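Local coordinates for protein tryptophan--tRNA ligase (Mycoplasma pneumoniae, PDB 2YY5) that catalyses the ATP-dependent attachment of tryptophan to tRNA(Trp), probably through an activated tryptophanyl-adenylate intermediate, at residues Q17-G20 / N21-G24; V151-G154 / N155-Q159; L196-P199 / T200-M203. The protein carries 1 engineered substitution. All blocks are in the same frame, centred on the assembly; numbering follows the deposited sequence.

The three contacts are local turns of the chain that close round one molecule of the tryptophanyl-adenylate analogue. Interaction 1 is wholly buried at the start of helix 19-26 and combines an imidazole-amide stack and an N-cap with helical backbone bonds beside the adenine. Interaction 2, partly buried, turns strand 150-152 into helix 158-175 and meets the ribose and the tryptophanyl moiety mainly through hydrogen bonds. Interaction 3 lies farther out, in the loop between strand 183-185 and helix 220-228, where a carboxylate-centred turn leads into the 'KMSKS' region. Interactions 1 and 3 share a sulfate and touch at His18 and Met203; Asp156 of interaction 2 meets Lys202 of interaction 3.

Interaction 1: residues Q17-G20 / N21-G24; sequences QHLG and NYLG. With WSA (5'-O-[(L-tryptophylamino)sulfonyl]adenosine), chain J; SO4 (sulfate ion), chain H.
The imidazole of His18 and the amide of Asn21 lie one over the other at the start of helix 19-26. Both belong to the 'HIGH' region, the class I synthetase signature that follows the first strand of the Rossmann-type fold. The amide spreads over one face of the ring with the two planes 22° apart, a stack, although the side chains themselves cross at about a right angle. The edge of the ring faces the bound groups. His18 NE2 donates a nearly straight hydrogen bond of 3.0 Å to O3 of a sulfate ion, probably from the crystallisation liquor, while His18 CE1 sits 3.6 Å from N7 of the adenine in the adenylate analogue. Lys205 of the 'KMSKS' region binds the same sulfate, and its side chain also packs on Gln17 and Asn21, which is consistent with a site for an anionic group such as a phosphate of ATP.

His18 is also the N-cap of the helix. With CG set between the backbone N and the carbonyl carbon (chi1 60°), it folds back over the first turn, and its ND1 accepts a weak bond of 2.7 Å from Gly20 N. The carbonyl of His18 then starts the helix, Tyr22 N reaching its O at 3.2 Å in the carbonyl plane. One residue on, Leu23 N bonds to Leu19 O at 2.8 Å, just where the helix widens into a pi-type turn.

On the flank of the helix, Leu19 and Leu23 lie side by side and point the same way, their CD2 atoms 4.0 Å apart, and both pack on Ile254 of helix 246-259. Gly24 N closes the turn on Gly20 O, and the CA of Gly24, carrying no side chain, comes to 3.5 Å from the adenine N3 of the analogue.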
loop_
_atom_site.group_PDB
_atom_site.type_symbol
_atom_site.label_atom_id
_atom_site.label_comp_id
_atom_site.label_asym_id
_atom_site.label_seq_id
_atom_site.Cartn_x
_atom_site.Cartn_y
_atom_site.Cartn_z
ATOM N N GLN B 17 -3.426 -16.525 19.708
ATOM C CA GLN B 17 -4.695 -17.008 19.171
ATOM C C GLN B 17 -5.512 -17.485 20.383
ATOM O O GLN B 17 -5.034 -18.308 21.175
ATOM C CB GLN B 17 -4.434 -18.168 18.211
ATOM C CG GLN B 17 -5.244 -18.132 16.929
ATOM C CD GLN B 17 -4.930 -16.926 16.065
ATOM O OE1 GLN B 17 -5.783 -16.066 15.863
ATOM N NE2 GLN B 17 -3.701 -16.855 15.556
ATOM N N HIS B 18 -6.733 -16.967 20.532
ATOM C CA HIS B 18 -7.588 -17.318 21.672
ATOM C C HIS B 18 -8.993 -17.815 21.311
ATOM O O HIS B 18 -9.378 -17.830 20.140
ATOM C CB HIS B 18 -7.706 -16.109 22.599
ATOM C CG HIS B 18 -8.294 -14.898 21.939
ATOM N ND1 HIS B 18 -9.584 -14.862 21.458
ATOM C CD2 HIS B 18 -7.764 -13.678 21.680
ATOM C CE1 HIS B 18 -9.827 -13.675 20.933
ATOM N NE2 HIS B 18 -8.737 -12.936 21.055
ATOM N N LEU B 19 -9.746 -18.209 22.342
ATOM C CA LEU B 19 -11.117 -18.715 22.212
ATOM C C LEU B 19 -12.071 -17.747 21.507
ATOM O O LEU B 19 -13.056 -18.171 20.904
ATOM C CB LEU B 19 -11.690 -19.030 23.593
ATOM C CG LEU B 19 -11.965 -20.474 24.010
ATOM C CD1 LEU B 19 -12.755 -20.450 25.307
ATOM C CD2 LEU B 19 -12.757 -21.203 22.947
ATOM N N GLY B 20 -11.798 -16.450 21.612
ATOM C CA GLY B 20 -12.644 -15.476 20.951
ATOM C C GLY B 20 -12.539 -15.707 19.458
ATOM O O GLY B 20 -13.533 -15.645 18.742
ATOM N N ASN B 21 -11.324 -15.996 18.998
ATOM C CA ASN B 21 -11.063 -16.257 17.585
ATOM C C ASN B 21 -11.717 -17.561 17.155
ATOM O O ASN B 21 -12.345 -17.625 16.091
ATOM C CB ASN B 21 -9.563 -16.355 17.326
ATOM C CG ASN B 21 -8.814 -15.116 17.764
ATOM O OD1 ASN B 21 -9.148 -14.004 17.357
ATOM N ND2 ASN B 21 -7.791 -15.302 18.594
ATOM N N TYR B 22 -11.570 -18.594 17.988
ATOM C CA TYR B 22 -12.131 -19.906 17.683
ATOM C C TYR B 22 -13.649 -19.821 17.561
ATOM O O TYR B 22 -14.231 -20.194 16.541
ATOM C CB TYR B 22 -11.772 -20.940 18.766
ATOM C CG TYR B 22 -12.276 -22.332 18.426
ATOM C CD1 TYR B 22 -11.618 -23.119 17.479
ATOM C CD2 TYR B 22 -13.468 -22.822 18.971
ATOM C CE1 TYR B 22 -12.135 -24.349 17.070
ATOM C CE2 TYR B 22 -13.998 -24.055 18.566
ATOM C CZ TYR B 22 -13.320 -24.807 17.612
ATOM O OH TYR B 22 -13.826 -26.003 17.176
ATOM N N LEU B 23 -14.283 -19.319 18.609
ATOM C CA LEU B 23 -15.724 -19.199 18.626
ATOM C C LEU B 23 -16.224 -18.146 17.638
ATOM O O LEU B 23 -17.308 -18.286 17.059
ATOM C CB LEU B 23 -16.191 -18.888 20.058
ATOM C CG LEU B 23 -16.674 -20.081 20.910
ATOM C CD1 LEU B 23 -15.960 -21.359 20.502
ATOM C CD2 LEU B 23 -16.458 -19.794 22.394
ATOM N N GLY B 24 -15.425 -17.107 17.420
ATOM C CA GLY B 24 -15.843 -16.058 16.511
ATOM C C GLY B 24 -15.994 -16.457 15.057
ATOM O O GLY B 24 -16.947 -16.032 14.394
HETATM C CD2 WSA J . -9.842 -9.866 7.669
HETATM C CE3 WSA J . -10.950 -10.578 8.114
HETATM C CZ3 WSA J . -12.012 -10.806 7.248
HETATM C CH2 WSA J . -11.964 -10.321 5.943
HETATM C CZ2 WSA J . -10.856 -9.609 5.502
HETATM C CE2 WSA J . -9.793 -9.381 6.369
HETATM N N11 WSA J . -8.623 -8.765 6.217
HETATM C CD1 WSA J . -7.933 -8.839 7.351
HETATM C CG WSA J . -8.639 -9.504 8.264
HETATM C CB WSA J . -8.194 -9.820 9.690
HETATM C CA WSA J . -9.113 -9.167 10.725
HETATM N NH3 WSA J . -9.151 -7.711 10.534
HETATM C C WSA J . -8.586 -9.489 12.126
HETATM O O WSA J . -7.617 -8.885 12.574
HETATM N NS WSA J . -9.217 -10.438 12.809
HETATM S S WSA J . -8.252 -11.023 13.986
HETATM O O1S WSA J . -7.007 -11.608 13.387
HETATM O O2S WSA J . -7.857 -9.922 14.925
HETATM O "O5'" WSA J . -9.014 -12.031 14.659
HETATM C "C5'" WSA J . -9.601 -13.077 13.877
HETATM C "C4'" WSA J . -11.123 -13.191 14.011
HETATM O "O4'" WSA J . -11.478 -13.371 15.394
HETATM C "C3'" WSA J . -11.884 -11.956 13.522
HETATM O "O3'" WSA J . -13.082 -12.363 12.855
HETATM C "C2'" WSA J . -12.235 -11.263 14.837
HETATM O "O2'" WSA J . -13.409 -10.465 14.662
HETATM C "C1'" WSA J . -12.586 -12.499 15.663
HETATM N N9 WSA J . -12.611 -12.157 17.106
HETATM C C8 WSA J . -11.625 -11.550 17.761
HETATM N N7 WSA J . -11.941 -11.445 19.050
HETATM C C5 WSA J . -13.143 -11.994 19.216
HETATM C C4 WSA J . -13.573 -12.438 17.973
HETATM N N3 WSA J . -14.773 -13.034 17.872
HETATM C C2 WSA J . -15.536 -13.199 18.940
HETATM N N1 WSA J . -15.153 -12.790 20.136
HETATM C C6 WSA J . -13.967 -12.186 20.312
HETATM N N6 WSA J . -13.577 -11.788 21.522
HETATM S S SO4 H . -7.828 -10.100 18.536
HETATM O O1 SO4 H . -8.917 -9.306 17.950
HETATM O O2 SO4 H . -6.530 -9.451 18.239
HETATM O O3 SO4 H . -8.034 -10.198 19.995
HETATM O O4 SO4 H . -7.827 -11.442 17.943
#

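Interaction 2: residues V151-G154 / N155-Q159; sequences VPVG and NDQKQ. With WSA (5'-O-[(L-tryptophylamino)sulfonyl]adenosine), chain J; SO4 (sulfate ion), chain I.
Val153 and Gln157 meet at the base of their side chains, CB to CB at 3.7 Å, and cross at about a right angle. Val153 directly precedes, and Gln157 ends, the GxDQ signature of tryptophanyl-tRNA synthetases, at the first bend of the beta-alpha-beta unit made by strand 150-152, helix 158-175 and strand 183-185. From this crossing the two side chains serve different parts of the adenylate analogue. Val153 presents a methyl, CG1, to the indole, 3.5 Å from CZ3 of the analogue, and Val151 adds its own CG1 to the same ring system. Gln157 instead bends at chi2 (-56°), which turns its amide away from the valine, and its OE1 accepts a hydrogen bond of 2.8 Å from the amino group NH3 of the tryptophanyl moiety. His160 is a second partner of that oxygen.

The other end of the amide holds its neighbour: Gln157 NE2 donates to Asp156 OD2 at 3.1 Å, approaching from above the carboxylate plane. This bond joins two residues that bind the analogue, for Asp156 OD1 accepts from the ribose O2' at 2.7 Å. Gly154 meets the same sugar through its backbone, its N donating to O3' at 3.1 Å and more weakly to O2'.

The turn itself is a short 3-10 segment at 155-156, with Gln157 at the N-cap position of the helix that follows. Asn155 takes part through its backbone O, which accepts from Lys158 N, while its side-chain OD1 is bonded to Gln186. Closing the bend, Gln157 N reaches Gly154 O at 3.0 Å, with the donor 48° out of the carbonyl plane.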
loop_
_atom_site.group_PDB
_atom_site.type_symbol
_atom_site.label_atom_id
_atom_site.label_comp_id
_atom_site.label_asym_id
_atom_site.label_seq_id
_atom_site.Cartn_x
_atom_site.Cartn_y
_atom_site.Cartn_z
ATOM N N VAL B 151 -18.859 -12.252 4.497
ATOM C CA VAL B 151 -17.561 -12.151 5.125
ATOM C C VAL B 151 -17.790 -12.505 6.581
ATOM O O VAL B 151 -18.211 -11.665 7.374
ATOM C CB VAL B 151 -16.996 -10.712 5.014
ATOM C CG1 VAL B 151 -15.658 -10.612 5.721
ATOM C CG2 VAL B 151 -16.837 -10.334 3.558
ATOM N N PRO B 152 -17.553 -13.775 6.944
ATOM C CA PRO B 152 -17.757 -14.191 8.336
ATOM C C PRO B 152 -16.682 -13.681 9.289
ATOM O O PRO B 152 -15.499 -14.042 9.171
ATOM C CB PRO B 152 -17.816 -15.716 8.235
ATOM C CG PRO B 152 -17.008 -16.025 7.024
ATOM C CD PRO B 152 -17.389 -14.941 6.056
ATOM N N VAL B 153 -17.104 -12.842 10.235
ATOM C CA VAL B 153 -16.186 -12.245 11.197
ATOM C C VAL B 153 -16.823 -11.978 12.551
ATOM O O VAL B 153 -18.031 -12.131 12.726
ATOM C CB VAL B 153 -15.662 -10.896 10.682
ATOM C CG1 VAL B 153 -14.659 -11.102 9.579
ATOM C CG2 VAL B 153 -16.831 -10.075 10.171
ATOM N N GLY B 154 -15.991 -11.556 13.499
ATOM C CA GLY B 154 -16.469 -11.239 14.829
ATOM C C GLY B 154 -17.097 -9.857 14.833
ATOM O O GLY B 154 -16.912 -9.073 13.896
ATOM N N ASN B 155 -17.842 -9.561 15.891
ATOM C CA ASN B 155 -18.515 -8.284 16.028
ATOM C C ASN B 155 -17.581 -7.106 15.804
ATOM O O ASN B 155 -17.908 -6.187 15.066
ATOM C CB ASN B 155 -19.132 -8.169 17.415
ATOM C CG ASN B 155 -19.921 -6.894 17.588
ATOM O OD1 ASN B 155 -20.982 -6.725 16.996
ATOM N ND2 ASN B 155 -19.398 -5.981 18.394
ATOM N N ASP B 156 -16.420 -7.152 16.447
ATOM C CA ASP B 156 -15.410 -6.097 16.362
ATOM C C ASP B 156 -15.016 -5.692 14.945
ATOM O O ASP B 156 -14.398 -4.649 14.747
ATOM C CB ASP B 156 -14.156 -6.536 17.110
ATOM C CG ASP B 156 -13.599 -7.829 16.572
ATOM O OD1 ASP B 156 -14.324 -8.846 16.626
ATOM O OD2 ASP B 156 -12.449 -7.822 16.085
ATOM N N GLN B 157 -15.367 -6.517 13.963
ATOM C CA GLN B 157 -15.029 -6.232 12.577
ATOM C C GLN B 157 -16.129 -5.544 11.774
ATOM O O GLN B 157 -16.014 -5.430 10.553
ATOM C CB GLN B 157 -14.624 -7.527 11.876
ATOM C CG GLN B 157 -13.306 -8.070 12.370
ATOM C CD GLN B 157 -12.202 -7.050 12.225
ATOM O OE1 GLN B 157 -11.707 -6.809 11.125
ATOM N NE2 GLN B 157 -11.826 -6.422 13.333
ATOM N N LYS B 158 -17.176 -5.069 12.453
ATOM C CA LYS B 158 -18.298 -4.417 11.778
ATOM C C LYS B 158 -17.970 -3.116 11.048
ATOM O O LYS B 158 -18.374 -2.940 9.897
ATOM C CB LYS B 158 -19.448 -4.157 12.757
ATOM C CG LYS B 158 -20.593 -3.352 12.133
ATOM C CD LYS B 158 -21.775 -3.176 13.073
ATOM C CE LYS B 158 -22.648 -4.414 13.100
ATOM N NZ LYS B 158 -21.844 -5.635 13.384
ATOM N N GLN B 159 -17.268 -2.202 11.710
ATOM C CA GLN B 159 -16.915 -0.929 11.080
ATOM C C GLN B 159 -16.146 -1.168 9.787
ATOM O O GLN B 159 -16.347 -0.465 8.793
ATOM C CB GLN B 159 -16.044 -0.070 12.001
ATOM C CG GLN B 159 -16.769 1.010 12.783
ATOM C CD GLN B 159 -15.852 2.183 13.129
ATOM O OE1 GLN B 159 -14.741 1.997 13.634
ATOM N NE2 GLN B 159 -16.317 3.395 12.855
HETATM C CD2 WSA J . -9.842 -9.866 7.669
HETATM C CE3 WSA J . -10.950 -10.578 8.114
HETATM C CZ3 WSA J . -12.012 -10.806 7.248
HETATM C CH2 WSA J . -11.964 -10.321 5.943
HETATM C CZ2 WSA J . -10.856 -9.609 5.502
HETATM C CE2 WSA J . -9.793 -9.381 6.369
HETATM N N11 WSA J . -8.623 -8.765 6.217
HETATM C CD1 WSA J . -7.933 -8.839 7.351
HETATM C CG WSA J . -8.639 -9.504 8.264
HETATM C CB WSA J . -8.194 -9.820 9.690
HETATM C CA WSA J . -9.113 -9.167 10.725
HETATM N NH3 WSA J . -9.151 -7.711 10.534
HETATM C C WSA J . -8.586 -9.489 12.126
HETATM O O WSA J . -7.617 -8.885 12.574
HETATM N NS WSA J . -9.217 -10.438 12.809
HETATM S S WSA J . -8.252 -11.023 13.986
HETATM O O1S WSA J . -7.007 -11.608 13.387
HETATM O O2S WSA J . -7.857 -9.922 14.925
HETATM O "O5'" WSA J . -9.014 -12.031 14.659
HETATM C "C5'" WSA J . -9.601 -13.077 13.877
HETATM C "C4'" WSA J . -11.123 -13.191 14.011
HETATM O "O4'" WSA J . -11.478 -13.371 15.394
HETATM C "C3'" WSA J . -11.884 -11.956 13.522
HETATM O "O3'" WSA J . -13.082 -12.363 12.855
HETATM C "C2'" WSA J . -12.235 -11.263 14.837
HETATM O "O2'" WSA J . -13.409 -10.465 14.662
HETATM C "C1'" WSA J . -12.586 -12.499 15.663
HETATM N N9 WSA J . -12.611 -12.157 17.106
HETATM C C8 WSA J . -11.625 -11.550 17.761
HETATM N N7 WSA J . -11.941 -11.445 19.050
HETATM C C5 WSA J . -13.143 -11.994 19.216
HETATM C C4 WSA J . -13.573 -12.438 17.973
HETATM N N3 WSA J . -14.773 -13.034 17.872
HETATM C C2 WSA J . -15.536 -13.199 18.940
HETATM N N1 WSA J . -15.153 -12.790 20.136
HETATM C C6 WSA J . -13.967 -12.186 20.312
HETATM N N6 WSA J . -13.577 -11.788 21.522
HETATM S S SO4 I . -8.403 -5.349 13.742
HETATM O O1 SO4 I . -8.897 -3.971 13.805
HETATM O O2 SO4 I . -9.369 -6.173 12.997
HETATM O O3 SO4 I . -7.100 -5.371 13.043
HETATM O O4 SO4 I . -8.243 -5.862 15.115
#

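Interaction 3: residues L196-P199 / T200-M203; sequences LFDP and TKKM. With WSA (5'-O-[(L-tryptophylamino)sulfonyl]adenosine), chain J; SO4 (sulfate ion), chain H.
Asp198 lays its carboxylate against Thr200, the two side chains crossing obliquely, and a single oxygen, OD1, receives both donors of the threonine. Thr200 N reaches Asp198 OD1 at 3.1 Å from above the carboxylate plane, which makes an Asx turn; the hydroxyl OG1 of Thr200 donates to the same oxygen. CG of Asp198 stands opposite its backbone N (chi1 180°), which carries the carboxylate forward to the backbone N and hydroxyl of Thr200. A type I beta turn from Asp198 to Lys201 wraps round this pair, closed by Lys201 N on Asp198 O at 3.1 Å. Just before it, OD1 of Asp195 accepts from the backbone N atoms of Phe197 and Asp198.

The turn leads into the 'KMSKS' region, the mobile loop of class I synthetases that contributes to ATP binding, and Lys202 and Met203 are its first two residues. The side chain of Met203 reaches back past the turn to Leu196, CE packing 4.3 Å from CG of Leu196, while its backbone O accepts a hydrogen bond of 3.2 Å from N6 of the adenine. Lys202 leaves the backbone on the side away from the turn and, with its chain bent at chi3 and chi4, brings CE above the plane of the base, beside the adenine N7 at 3.3 Å. Its ammonium group also bonds to Ser204 OG and, weakly, to Met203 O, and NZ of Lys202 has a further weak bond of 3.3 Å to O1 of the sulfate.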
loop_
_atom_site.group_PDB
_atom_site.type_symbol
_atom_site.label_atom_id
_atom_site.label_comp_id
_atom_site.label_asym_id
_atom_site.label_seq_id
_atom_site.Cartn_x
_atom_site.Cartn_y
_atom_site.Cartn_z
ATOM N N LEU B 196 -12.353 -12.985 30.536
ATOM C CA LEU B 196 -12.706 -13.686 31.770
ATOM C C LEU B 196 -12.462 -12.914 33.067
ATOM O O LEU B 196 -13.095 -13.201 34.081
ATOM C CB LEU B 196 -11.985 -15.036 31.848
ATOM C CG LEU B 196 -12.498 -16.159 30.942
ATOM C CD1 LEU B 196 -11.829 -17.465 31.332
ATOM C CD2 LEU B 196 -14.004 -16.296 31.082
ATOM N N PHE B 197 -11.544 -11.952 33.044
ATOM C CA PHE B 197 -11.244 -11.146 34.229
ATOM C C PHE B 197 -12.097 -9.871 34.280
ATOM O O PHE B 197 -12.566 -9.458 35.347
ATOM C CB PHE B 197 -9.766 -10.770 34.258
ATOM C CG PHE B 197 -9.441 -9.701 35.258
ATOM C CD1 PHE B 197 -9.541 -9.947 36.623
ATOM C CD2 PHE B 197 -9.070 -8.429 34.831
ATOM C CE1 PHE B 197 -9.276 -8.944 37.544
ATOM C CE2 PHE B 197 -8.805 -7.418 35.746
ATOM C CZ PHE B 197 -8.909 -7.676 37.104
ATOM N N ASP B 198 -12.267 -9.239 33.127
ATOM C CA ASP B 198 -13.088 -8.040 33.021
ATOM C C ASP B 198 -14.087 -8.304 31.900
ATOM O O ASP B 198 -13.850 -7.963 30.744
ATOM C CB ASP B 198 -12.238 -6.822 32.675
ATOM C CG ASP B 198 -13.071 -5.554 32.557
ATOM O OD1 ASP B 198 -14.316 -5.645 32.645
ATOM O OD2 ASP B 198 -12.482 -4.473 32.370
ATOM N N PRO B 199 -15.225 -8.918 32.232
ATOM C CA PRO B 199 -16.251 -9.233 31.239
ATOM C C PRO B 199 -16.933 -8.058 30.522
ATOM O O PRO B 199 -17.838 -8.272 29.708
ATOM C CB PRO B 199 -17.224 -10.108 32.029
ATOM C CG PRO B 199 -17.112 -9.568 33.401
ATOM C CD PRO B 199 -15.634 -9.366 33.573
ATOM N N THR B 200 -16.500 -6.830 30.806
ATOM C CA THR B 200 -17.076 -5.653 30.152
ATOM C C THR B 200 -16.264 -5.318 28.901
ATOM O O THR B 200 -16.553 -4.350 28.187
ATOM C CB THR B 200 -17.063 -4.419 31.081
ATOM O OG1 THR B 200 -15.711 -4.029 31.346
ATOM C CG2 THR B 200 -17.759 -4.738 32.397
ATOM N N LYS B 201 -15.250 -6.143 28.648
ATOM C CA LYS B 201 -14.342 -5.980 27.520
ATOM C C LYS B 201 -14.313 -7.319 26.771
ATOM O O LYS B 201 -14.594 -8.358 27.367
ATOM C CB LYS B 201 -12.951 -5.637 28.068
ATOM C CG LYS B 201 -11.931 -5.154 27.049
ATOM C CD LYS B 201 -10.494 -5.516 27.470
ATOM C CE LYS B 201 -10.127 -5.012 28.869
ATOM N NZ LYS B 201 -8.750 -5.458 29.273
ATOM N N LYS B 202 -13.990 -7.307 25.476
ATOM C CA LYS B 202 -13.938 -8.556 24.705
ATOM C C LYS B 202 -12.595 -9.246 24.909
ATOM O O LYS B 202 -11.620 -8.611 25.311
ATOM C CB LYS B 202 -14.134 -8.293 23.204
ATOM C CG LYS B 202 -12.973 -7.561 22.547
ATOM C CD LYS B 202 -13.193 -7.327 21.055
ATOM C CE LYS B 202 -12.506 -8.379 20.199
ATOM N NZ LYS B 202 -11.021 -8.371 20.361
ATOM N N MET B 203 -12.546 -10.547 24.638
ATOM C CA MET B 203 -11.296 -11.281 24.778
ATOM C C MET B 203 -10.370 -10.789 23.673
ATOM O O MET B 203 -10.711 -10.876 22.492
ATOM C CB MET B 203 -11.533 -12.785 24.636
ATOM C CG MET B 203 -10.395 -13.619 25.204
ATOM S SD MET B 203 -10.751 -15.388 25.334
ATOM C CE MET B 203 -11.812 -15.408 26.748
HETATM C CD2 WSA J . -9.842 -9.866 7.669
HETATM C CE3 WSA J . -10.950 -10.578 8.114
HETATM C CZ3 WSA J . -12.012 -10.806 7.248
HETATM C CH2 WSA J . -11.964 -10.321 5.943
HETATM C CZ2 WSA J . -10.856 -9.609 5.502
HETATM C CE2 WSA J . -9.793 -9.381 6.369
HETATM N N11 WSA J . -8.623 -8.765 6.217
HETATM C CD1 WSA J . -7.933 -8.839 7.351
HETATM C CG WSA J . -8.639 -9.504 8.264
HETATM C CB WSA J . -8.194 -9.820 9.690
HETATM C CA WSA J . -9.113 -9.167 10.725
HETATM N NH3 WSA J . -9.151 -7.711 10.534
HETATM C C WSA J . -8.586 -9.489 12.126
HETATM O O WSA J . -7.617 -8.885 12.574
HETATM N NS WSA J . -9.217 -10.438 12.809
HETATM S S WSA J . -8.252 -11.023 13.986
HETATM O O1S WSA J . -7.007 -11.608 13.387
HETATM O O2S WSA J . -7.857 -9.922 14.925
HETATM O "O5'" WSA J . -9.014 -12.031 14.659
HETATM C "C5'" WSA J . -9.601 -13.077 13.877
HETATM C "C4'" WSA J . -11.123 -13.191 14.011
HETATM O "O4'" WSA J . -11.478 -13.371 15.394
HETATM C "C3'" WSA J . -11.884 -11.956 13.522
HETATM O "O3'" WSA J . -13.082 -12.363 12.855
HETATM C "C2'" WSA J . -12.235 -11.263 14.837
HETATM O "O2'" WSA J . -13.409 -10.465 14.662
HETATM C "C1'" WSA J . -12.586 -12.499 15.663
HETATM N N9 WSA J . -12.611 -12.157 17.106
HETATM C C8 WSA J . -11.625 -11.550 17.761
HETATM N N7 WSA J . -11.941 -11.445 19.050
HETATM C C5 WSA J . -13.143 -11.994 19.216
HETATM C C4 WSA J . -13.573 -12.438 17.973
HETATM N N3 WSA J . -14.773 -13.034 17.872
HETATM C C2 WSA J . -15.536 -13.199 18.940
HETATM N N1 WSA J . -15.153 -12.790 20.136
HETATM C C6 WSA J . -13.967 -12.186 20.312
HETATM N N6 WSA J . -13.577 -11.788 21.522
HETATM S S SO4 H . -7.828 -10.100 18.536
HETATM O O1 SO4 H . -8.917 -9.306 17.950
HETATM O O2 SO4 H . -6.530 -9.451 18.239
HETATM O O3 SO4 H . -8.034 -10.198 19.995
HETATM O O4 SO4 H . -7.827 -11.442 17.943
#